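Local coordinates for protein serpin-12 (Manduca sexta, PDB 6CJ7) that controls the prophenoloxidase activation system in larval hemolymph, probably by trapping serine proteases through an exposed reactive-centre loop as other serpins do, at residues N98-E103 against T124-G129; S293-Q298 against P313-A318. All coordinates share one frame; numbering follows the deposited sequence.

Contact 1: residues N98-E103 against T124-G129; sequences NVFLSE and TPTYFG
Thr126 meets the Phe100 ring at its edge, its OG1 lying in the ring plane 3.3 Å from Phe100 CD2, while Asn98 CG sits 3.8 Å above one face, displaced toward the rim. The ring of Phe128 is held in a similar way: Thr126 CG2 lies 3.6 Å over one face, and Phe100 O and Ser102 N both reach the edge, Phe128 CZ being 3.7 Å from Phe100 O. Thr126 thus serves both rings, giving its hydroxyl to one and its methyl to the other, a division that suits threonine.

Asn98 and Thr124 cross at about a right angle. Thr124 OG1, set beside its backbone N (chi1 -60°), donates to Asn98 OD1 at 2.8 Å, approaching well off the C=O line (112°). A water accepts from Asn98 ND2 and donates to that same Thr124 hydroxyl, closing a small polar cycle. With an alanine here, the Thr124 hydroxyl would probably lose its acceptor on Asn98 and be free to turn, and the rim of the Phe100 face the amide carbon resting on it.

The strands pair in parallel fashion, with their axes splayed. Thr124 N donates to Val99 O at 2.8 Å, Leu101 N to Thr124 O at 2.9 Å, Thr126 N to Leu101 O, and Glu103 N to Thr126 O. A proline can stand at Pro125 because its nitrogen faces away from strand 92-102. Ser102 OG binds Asn104 N and shares a water with Phe128 N.

Phe100 continues onto Ile138 of helix 131-145, whereas Leu101, on the opposite face of the sheet, packs on Leu305 and Pro313. Strand 123-126 is the edge strand here, joined to strand 92-102 through helix 109-118; this is the parallel margin of the serpin central sheet A, with helix 131-145 lying across it.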
ATOM      1  N   ASN A  98      -1.447  -8.452 -11.225  1.00 17.98           N
ATOM      2  CA  ASN A  98      -1.715  -9.517 -12.188  1.00 20.13           C
ATOM      3  C   ASN A  98      -2.525 -10.619 -11.524  1.00 18.08           C
ATOM      4  O   ASN A  98      -2.510 -10.792 -10.302  1.00 19.40           O
ATOM      5  CB  ASN A  98      -0.409 -10.097 -12.763  1.00 22.11           C
ATOM      6  CG  ASN A  98      -0.517 -10.489 -14.235  1.00 24.74           C
ATOM      7  OD1 ASN A  98      -1.542 -11.004 -14.696  1.00 23.02           O
ATOM      8  ND2 ASN A  98       0.563 -10.269 -14.982  1.00 24.55           N
ATOM      9  N   VAL A  99      -3.224 -11.380 -12.359  1.00 18.54           N
ATOM     10  CA  VAL A  99      -3.944 -12.581 -11.940  1.00 19.12           C
ATOM     11  C   VAL A  99      -3.372 -13.727 -12.763  1.00 20.00           C
ATOM     12  O   VAL A  99      -3.541 -13.761 -13.989  1.00 22.81           O
ATOM     13  CB  VAL A  99      -5.460 -12.457 -12.160  1.00 21.44           C
ATOM     14  CG1 VAL A  99      -6.181 -13.712 -11.649  1.00 22.48           C
ATOM     15  CG2 VAL A  99      -6.017 -11.213 -11.497  1.00 21.05           C
ATOM     16  N   PHE A 100      -2.691 -14.658 -12.103  1.00 20.30           N
ATOM     17  CA  PHE A 100      -2.073 -15.791 -12.775  1.00 20.82           C
ATOM     18  C   PHE A 100      -3.017 -16.977 -12.646  1.00 21.35           C
ATOM     19  O   PHE A 100      -3.160 -17.552 -11.562  1.00 22.11           O
ATOM     20  CB  PHE A 100      -0.695 -16.079 -12.188  1.00 22.53           C
ATOM     21  CG  PHE A 100       0.296 -14.970 -12.433  1.00 23.57           C
ATOM     22  CD1 PHE A 100       0.568 -14.026 -11.450  1.00 22.82           C
ATOM     23  CD2 PHE A 100       0.942 -14.865 -13.659  1.00 25.82           C
ATOM     24  CE1 PHE A 100       1.477 -12.990 -11.678  1.00 21.96           C
ATOM     25  CE2 PHE A 100       1.847 -13.832 -13.900  1.00 26.71           C
ATOM     26  CZ  PHE A 100       2.114 -12.897 -12.906  1.00 23.68           C
ATOM     27  N   LEU A 101      -3.686 -17.307 -13.746  1.00 20.69           N
ATOM     28  CA  LEU A 101      -4.745 -18.310 -13.775  1.00 19.67           C
ATOM     29  C   LEU A 101      -4.220 -19.602 -14.389  1.00 23.38           C
ATOM     30  O   LEU A 101      -3.715 -19.599 -15.521  1.00 24.84           O
ATOM     31  CB  LEU A 101      -5.942 -17.797 -14.569  1.00 20.26           C
ATOM     32  CG  LEU A 101      -7.062 -18.802 -14.765  1.00 20.77           C
ATOM     33  CD1 LEU A 101      -7.771 -19.019 -13.446  1.00 21.40           C
ATOM     34  CD2 LEU A 101      -8.007 -18.223 -15.792  1.00 25.55           C
ATOM     35  N   SER A 102      -4.370 -20.707 -13.658  1.00 20.62           N
ATOM     36  CA  SER A 102      -3.924 -22.002 -14.149  1.00 20.87           C
ATOM     37  C   SER A 102      -4.496 -22.303 -15.527  1.00 25.17           C
ATOM     38  O   SER A 102      -5.665 -22.032 -15.805  1.00 24.57           O
ATOM     39  CB  SER A 102      -4.346 -23.101 -13.175  1.00 28.42           C
ATOM     40  OG  SER A 102      -4.291 -24.379 -13.773  1.00 29.16           O
ATOM     41  N   GLU A 103      -3.658 -22.887 -16.385  1.00 29.13           N
ATOM     42  CA  GLU A 103      -4.107 -23.272 -17.715  1.00 34.31           C
ATOM     43  C   GLU A 103      -5.145 -24.387 -17.698  1.00 34.77           C
ATOM     44  O   GLU A 103      -5.658 -24.735 -18.763  1.00 40.77           O
ATOM     45  CB  GLU A 103      -2.915 -23.685 -18.573  1.00 38.56           C
ATOM     46  CG  GLU A 103      -2.023 -22.532 -18.972  1.00 43.16           C
ATOM     47  CD  GLU A 103      -0.956 -22.955 -19.951  1.00 51.95           C
ATOM     48  OE1 GLU A 103      -1.017 -24.114 -20.412  1.00 60.09           O
ATOM     49  OE2 GLU A 103      -0.065 -22.134 -20.258  1.00 52.26           O
ATOM     50  N   THR A 124      -3.560 -13.758 -16.774  1.00 24.08           N
ATOM     51  CA  THR A 124      -2.396 -14.371 -17.427  1.00 26.62           C
ATOM     52  C   THR A 124      -2.416 -15.887 -17.278  1.00 26.54           C
ATOM     53  O   THR A 124      -2.284 -16.400 -16.151  1.00 26.61           O
ATOM     54  CB  THR A 124      -1.103 -13.796 -16.840  1.00 22.33           C
ATOM     55  OG1 THR A 124      -1.067 -12.377 -17.040  1.00 25.94           O
ATOM     56  CG2 THR A 124       0.119 -14.415 -17.519  1.00 26.66           C
ATOM     57  N   PRO A 125      -2.573 -16.649 -18.361  1.00 26.11           N
ATOM     58  CA  PRO A 125      -2.510 -18.112 -18.241  1.00 27.80           C
ATOM     59  C   PRO A 125      -1.135 -18.556 -17.767  1.00 28.44           C
ATOM     60  O   PRO A 125      -0.107 -18.029 -18.198  1.00 32.03           O
ATOM     61  CB  PRO A 125      -2.800 -18.604 -19.665  1.00 35.06           C
ATOM     62  CG  PRO A 125      -3.421 -17.449 -20.361  1.00 36.07           C
ATOM     63  CD  PRO A 125      -2.855 -16.211 -19.737  1.00 29.02           C
ATOM     64  N   THR A 126      -1.129 -19.528 -16.857  1.00 28.79           N
ATOM     65  CA  THR A 126       0.085 -19.959 -16.170  1.00 29.31           C
ATOM     66  C   THR A 126       0.038 -21.461 -15.940  1.00 31.44           C
ATOM     67  O   THR A 126      -0.970 -21.981 -15.454  1.00 29.87           O
ATOM     68  CB  THR A 126       0.227 -19.230 -14.827  1.00 28.59           C
ATOM     69  OG1 THR A 126       0.243 -17.816 -15.052  1.00 27.94           O
ATOM     70  CG2 THR A 126       1.511 -19.649 -14.111  1.00 28.86           C
ATOM     71  N   TYR A 127       1.121 -22.162 -16.276  1.00 25.35           N
ATOM     72  CA  TYR A 127       1.233 -23.578 -15.949  1.00 27.73           C
ATOM     73  C   TYR A 127       1.951 -23.699 -14.611  1.00 29.89           C
ATOM     74  O   TYR A 127       3.080 -23.214 -14.463  1.00 30.99           O
ATOM     75  CB  TYR A 127       1.974 -24.366 -17.036  1.00 31.39           C
ATOM     76  CG  TYR A 127       2.124 -25.851 -16.734  1.00 30.22           C
ATOM     77  CD1 TYR A 127       1.010 -26.682 -16.633  1.00 30.04           C
ATOM     78  CD2 TYR A 127       3.377 -26.426 -16.555  1.00 31.74           C
ATOM     79  CE1 TYR A 127       1.140 -28.027 -16.357  1.00 32.20           C
ATOM     80  CE2 TYR A 127       3.515 -27.785 -16.277  1.00 32.13           C
ATOM     81  CZ  TYR A 127       2.392 -28.580 -16.181  1.00 36.74           C
ATOM     82  OH  TYR A 127       2.516 -29.933 -15.905  1.00 40.14           O
ATOM     83  N   PHE A 128       1.289 -24.325 -13.638  1.00 25.72           N
ATOM     84  CA  PHE A 128       1.844 -24.484 -12.300  1.00 24.46           C
ATOM     85  C   PHE A 128       2.434 -25.869 -12.056  1.00 28.39           C
ATOM     86  O   PHE A 128       2.918 -26.133 -10.948  1.00 27.57           O
ATOM     87  CB  PHE A 128       0.770 -24.181 -11.239  1.00 21.29           C
ATOM     88  CG  PHE A 128       0.338 -22.735 -11.194  1.00 22.19           C
ATOM     89  CD1 PHE A 128       1.164 -21.769 -10.627  1.00 20.99           C
ATOM     90  CD2 PHE A 128      -0.890 -22.338 -11.698  1.00 24.26           C
ATOM     91  CE1 PHE A 128       0.768 -20.432 -10.580  1.00 22.04           C
ATOM     92  CE2 PHE A 128      -1.288 -21.004 -11.654  1.00 23.81           C
ATOM     93  CZ  PHE A 128      -0.455 -20.049 -11.093  1.00 22.89           C
ATOM     94  N   GLY A 129       2.409 -26.756 -13.056  1.00 29.26           N
ATOM     95  CA  GLY A 129       2.913 -28.109 -12.886  1.00 31.63           C
ATOM     96  C   GLY A 129       4.402 -28.196 -12.627  1.00 34.57           C
ATOM     97  O   GLY A 129       4.863 -29.201 -12.078  1.00 32.11           O
TER
HETATM   98  O   HOH W   1       1.347 -10.658 -17.843  1.00 43.21           O
HETATM   99  O   HOH W   2      -1.355 -25.408 -14.175  1.00 33.96           O

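Contact 2: residues S293-Q298 against P313-A318; sequences SSIFTQ and PQVSSA
Val315 is clasped between Ile295 and Phe296, and this is the tightly packed half of the contact. Val315 N donates to Ile295 O at 2.9 Å in a nearly straight bond (161°). The two valine methyls then part: CG2 rests 4.0 Å from Ile295 CB, and CG1, extending anti to the backbone N, approaches Phe296 CE1 to 3.6 Å. The phenylalanine ring presents its edge to this segment, with Val315 O and Ala318 CB both near the ring plane, and Ile295 CG1 lies 3.6 Å above one face. Valine is compact and branched enough to touch both neighbours at once, and the small methyl of Ala318 lets the ring edge come close.

Ile295 reaches onward to Thr58 and Ile62 of helix 56-66, Phe296 to Leu287 of helix 284-289, and Val315 to Met167. The contact joins the start of strand 317-326, the serpin sheet A strand that leads toward the reactive-centre loop, to a 3-10 turn that follows helix 284-289. Thr297 ends that turn: its N and OG1 both donate to Ser294 O, so one carbonyl is gripped twice, the hydroxyl bond measuring 2.9 Å.

Past Thr297 the packing gives way to polar, more open chemistry, and long polar glutamines suit this margin. Gln314 still lies close through its stem, with CB 3.1 Å from Thr297 O, but its chain bends at chi2 (-87°) and carries the amide across Gln298 at a slant. There OE1 is 3.7 Å from Gln298 CG, a van der Waals approach, and the two amide planes stand 80° apart. Gln298 NE2 donates to a water at 2.9 Å that also sits beside Gln314 NE2, at a separation too short to trust.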
ATOM      1  N   SER A 293     -14.014 -14.401   2.970  1.00 23.29           N
ATOM      2  CA  SER A 293     -13.436 -15.739   2.996  1.00 22.78           C
ATOM      3  C   SER A 293     -13.885 -16.611   1.824  1.00 23.67           C
ATOM      4  O   SER A 293     -13.177 -17.562   1.473  1.00 23.87           O
ATOM      5  CB  SER A 293     -13.776 -16.421   4.327  1.00 25.61           C
ATOM      6  OG  SER A 293     -15.171 -16.644   4.443  1.00 30.00           O
ATOM      7  N   SER A 294     -15.032 -16.310   1.201  1.00 24.11           N
ATOM      8  CA  SER A 294     -15.532 -17.181   0.139  1.00 24.83           C
ATOM      9  C   SER A 294     -14.555 -17.294  -1.025  1.00 23.41           C
ATOM     10  O   SER A 294     -14.543 -18.326  -1.711  1.00 23.72           O
ATOM     11  CB  SER A 294     -16.894 -16.693  -0.370  1.00 26.82           C
ATOM     12  OG  SER A 294     -16.774 -15.415  -0.954  1.00 32.85           O
ATOM     13  N   ILE A 295     -13.730 -16.267  -1.264  1.00 21.29           N
ATOM     14  CA  ILE A 295     -12.877 -16.281  -2.452  1.00 23.76           C
ATOM     15  C   ILE A 295     -11.840 -17.390  -2.414  1.00 21.36           C
ATOM     16  O   ILE A 295     -11.322 -17.770  -3.469  1.00 20.45           O
ATOM     17  CB  ILE A 295     -12.158 -14.935  -2.699  1.00 18.39           C
ATOM     18  CG1 ILE A 295     -11.088 -14.686  -1.630  1.00 18.88           C
ATOM     19  CG2 ILE A 295     -13.149 -13.765  -2.787  1.00 23.29           C
ATOM     20  CD1 ILE A 295     -10.356 -13.370  -1.849  1.00 18.68           C
ATOM     21  N   PHE A 296     -11.497 -17.911  -1.222  1.00 20.15           N
ATOM     22  CA  PHE A 296     -10.507 -18.977  -1.103  1.00 19.56           C
ATOM     23  C   PHE A 296     -11.123 -20.370  -1.112  1.00 22.74           C
ATOM     24  O   PHE A 296     -10.379 -21.348  -1.226  1.00 25.60           O
ATOM     25  CB  PHE A 296      -9.681 -18.796   0.182  1.00 18.97           C
ATOM     26  CG  PHE A 296      -8.972 -17.469   0.263  1.00 19.99           C
ATOM     27  CD1 PHE A 296      -7.842 -17.229  -0.498  1.00 21.07           C
ATOM     28  CD2 PHE A 296      -9.454 -16.456   1.080  1.00 23.64           C
ATOM     29  CE1 PHE A 296      -7.191 -16.007  -0.443  1.00 23.24           C
ATOM     30  CE2 PHE A 296      -8.816 -15.225   1.135  1.00 25.80           C
ATOM     31  CZ  PHE A 296      -7.689 -15.000   0.373  1.00 26.98           C
ATOM     32  N   THR A 297     -12.450 -20.481  -1.013  1.00 22.89           N
ATOM     33  CA  THR A 297     -13.124 -21.765  -0.867  1.00 21.15           C
ATOM     34  C   THR A 297     -13.433 -22.376  -2.227  1.00 21.49           C
ATOM     35  O   THR A 297     -13.497 -21.690  -3.249  1.00 24.72           O
ATOM     36  CB  THR A 297     -14.430 -21.626  -0.071  1.00 24.15           C
ATOM     37  OG1 THR A 297     -15.425 -20.981  -0.877  1.00 26.56           O
ATOM     38  CG2 THR A 297     -14.203 -20.808   1.195  1.00 28.01           C
ATOM     39  N   GLN A 298     -13.656 -23.687  -2.223  1.00 24.57           N
ATOM     40  CA  GLN A 298     -14.103 -24.321  -3.455  1.00 26.71           C
ATOM     41  C   GLN A 298     -15.557 -23.998  -3.769  1.00 26.41           C
ATOM     42  O   GLN A 298     -16.074 -24.477  -4.784  1.00 33.21           O
ATOM     43  CB  GLN A 298     -13.825 -25.826  -3.375  1.00 33.35           C
ATOM     44  CG  GLN A 298     -12.323 -26.114  -3.592  1.00 34.73           C
ATOM     45  CD  GLN A 298     -11.832 -27.397  -2.951  1.00 36.77           C
ATOM     46  OE1 GLN A 298     -12.443 -27.915  -2.016  1.00 35.56           O
ATOM     47  NE2 GLN A 298     -10.712 -27.914  -3.451  1.00 35.89           N
ATOM     48  N   PRO A 313     -12.834 -21.256 -10.839  1.00 20.78           N
ATOM     49  CA  PRO A 313     -11.605 -21.261 -10.037  1.00 21.63           C
ATOM     50  C   PRO A 313     -11.860 -20.606  -8.690  1.00 21.80           C
ATOM     51  O   PRO A 313     -12.889 -19.978  -8.456  1.00 21.88           O
ATOM     52  CB  PRO A 313     -10.627 -20.440 -10.879  1.00 21.22           C
ATOM     53  CG  PRO A 313     -11.532 -19.443 -11.579  1.00 20.74           C
ATOM     54  CD  PRO A 313     -12.832 -20.183 -11.858  1.00 20.26           C
ATOM     55  N   GLN A 314     -10.911 -20.790  -7.780  1.00 22.73           N
ATOM     56  CA  GLN A 314     -10.882 -19.997  -6.558  1.00 24.24           C
ATOM     57  C   GLN A 314      -9.482 -19.432  -6.382  1.00 19.51           C
ATOM     58  O   GLN A 314      -8.541 -19.821  -7.082  1.00 19.32           O
ATOM     59  CB  GLN A 314     -11.294 -20.808  -5.320  1.00 24.36           C
ATOM     60  CG  GLN A 314     -10.314 -21.878  -4.899  1.00 24.90           C
ATOM     61  CD  GLN A 314     -10.542 -23.198  -5.598  1.00 29.78           C
ATOM     62  OE1 GLN A 314     -11.637 -23.470  -6.131  1.00 33.35           O
ATOM     63  NE2 GLN A 314      -9.511 -24.026  -5.625  1.00 28.85           N
ATOM     64  N   VAL A 315      -9.355 -18.493  -5.442  1.00 18.52           N
ATOM     65  CA  VAL A 315      -8.056 -17.883  -5.155  1.00 20.35           C
ATOM     66  C   VAL A 315      -7.212 -18.869  -4.362  1.00 19.26           C
ATOM     67  O   VAL A 315      -7.612 -19.312  -3.278  1.00 23.40           O
ATOM     68  CB  VAL A 315      -8.212 -16.566  -4.387  1.00 18.96           C
ATOM     69  CG1 VAL A 315      -6.821 -15.995  -4.051  1.00 17.20           C
ATOM     70  CG2 VAL A 315      -9.037 -15.554  -5.201  1.00 17.63           C
ATOM     71  N   SER A 316      -6.059 -19.245  -4.915  1.00 17.40           N
ATOM     72  CA  SER A 316      -5.140 -20.117  -4.191  1.00 18.42           C
ATOM     73  C   SER A 316      -4.177 -19.325  -3.329  1.00 19.34           C
ATOM     74  O   SER A 316      -3.870 -19.740  -2.201  1.00 22.65           O
ATOM     75  CB  SER A 316      -4.335 -20.991  -5.157  1.00 19.58           C
ATOM     76  OG  SER A 316      -5.200 -21.674  -6.043  1.00 21.58           O
ATOM     77  N   SER A 317      -3.659 -18.223  -3.854  1.00 21.61           N
ATOM     78  CA  SER A 317      -2.730 -17.374  -3.131  1.00 20.66           C
ATOM     79  C   SER A 317      -3.059 -15.928  -3.470  1.00 21.17           C
ATOM     80  O   SER A 317      -3.376 -15.617  -4.621  1.00 20.96           O
ATOM     81  CB  SER A 317      -1.273 -17.685  -3.506  1.00 28.40           C
ATOM     82  OG  SER A 317      -0.895 -18.962  -3.019  1.00 32.56           O
ATOM     83  N   ALA A 318      -3.022 -15.061  -2.462  1.00 18.42           N
ATOM     84  CA  ALA A 318      -3.230 -13.625  -2.634  1.00 17.32           C
ATOM     85  C   ALA A 318      -2.051 -12.940  -1.967  1.00 20.04           C
ATOM     86  O   ALA A 318      -1.916 -12.988  -0.738  1.00 21.30           O
ATOM     87  CB  ALA A 318      -4.555 -13.170  -2.016  1.00 21.04           C
TER
HETATM   88  O   HOH W   3      -9.442 -26.491  -5.676  1.00 39.58           O

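In the fold
Both contacts bear on the serpin central sheet A. Contact 1 lies within it, pairing strand 92-102 with the edge strand 123-126, so main-chain hydrogen bonds dominate, supplemented by threonine hydroxyls and two phenylalanine rings. Contact 2 instead joins a 3-10 turn to the approach of strand 317-326; a single backbone bond crosses it, and apolar packing of Val315 against Ile295 and Phe296 is joined by the stem of Gln314. Each is partly buried, with an exposed margin: Glu103, Pro125 and Tyr127 in the first, Gln298 in the second. Strand 165-174 runs between strands 92-102 and 317-326, and the contacts touch directly where Leu101 packs on Pro313, their centres about 14 Å apart.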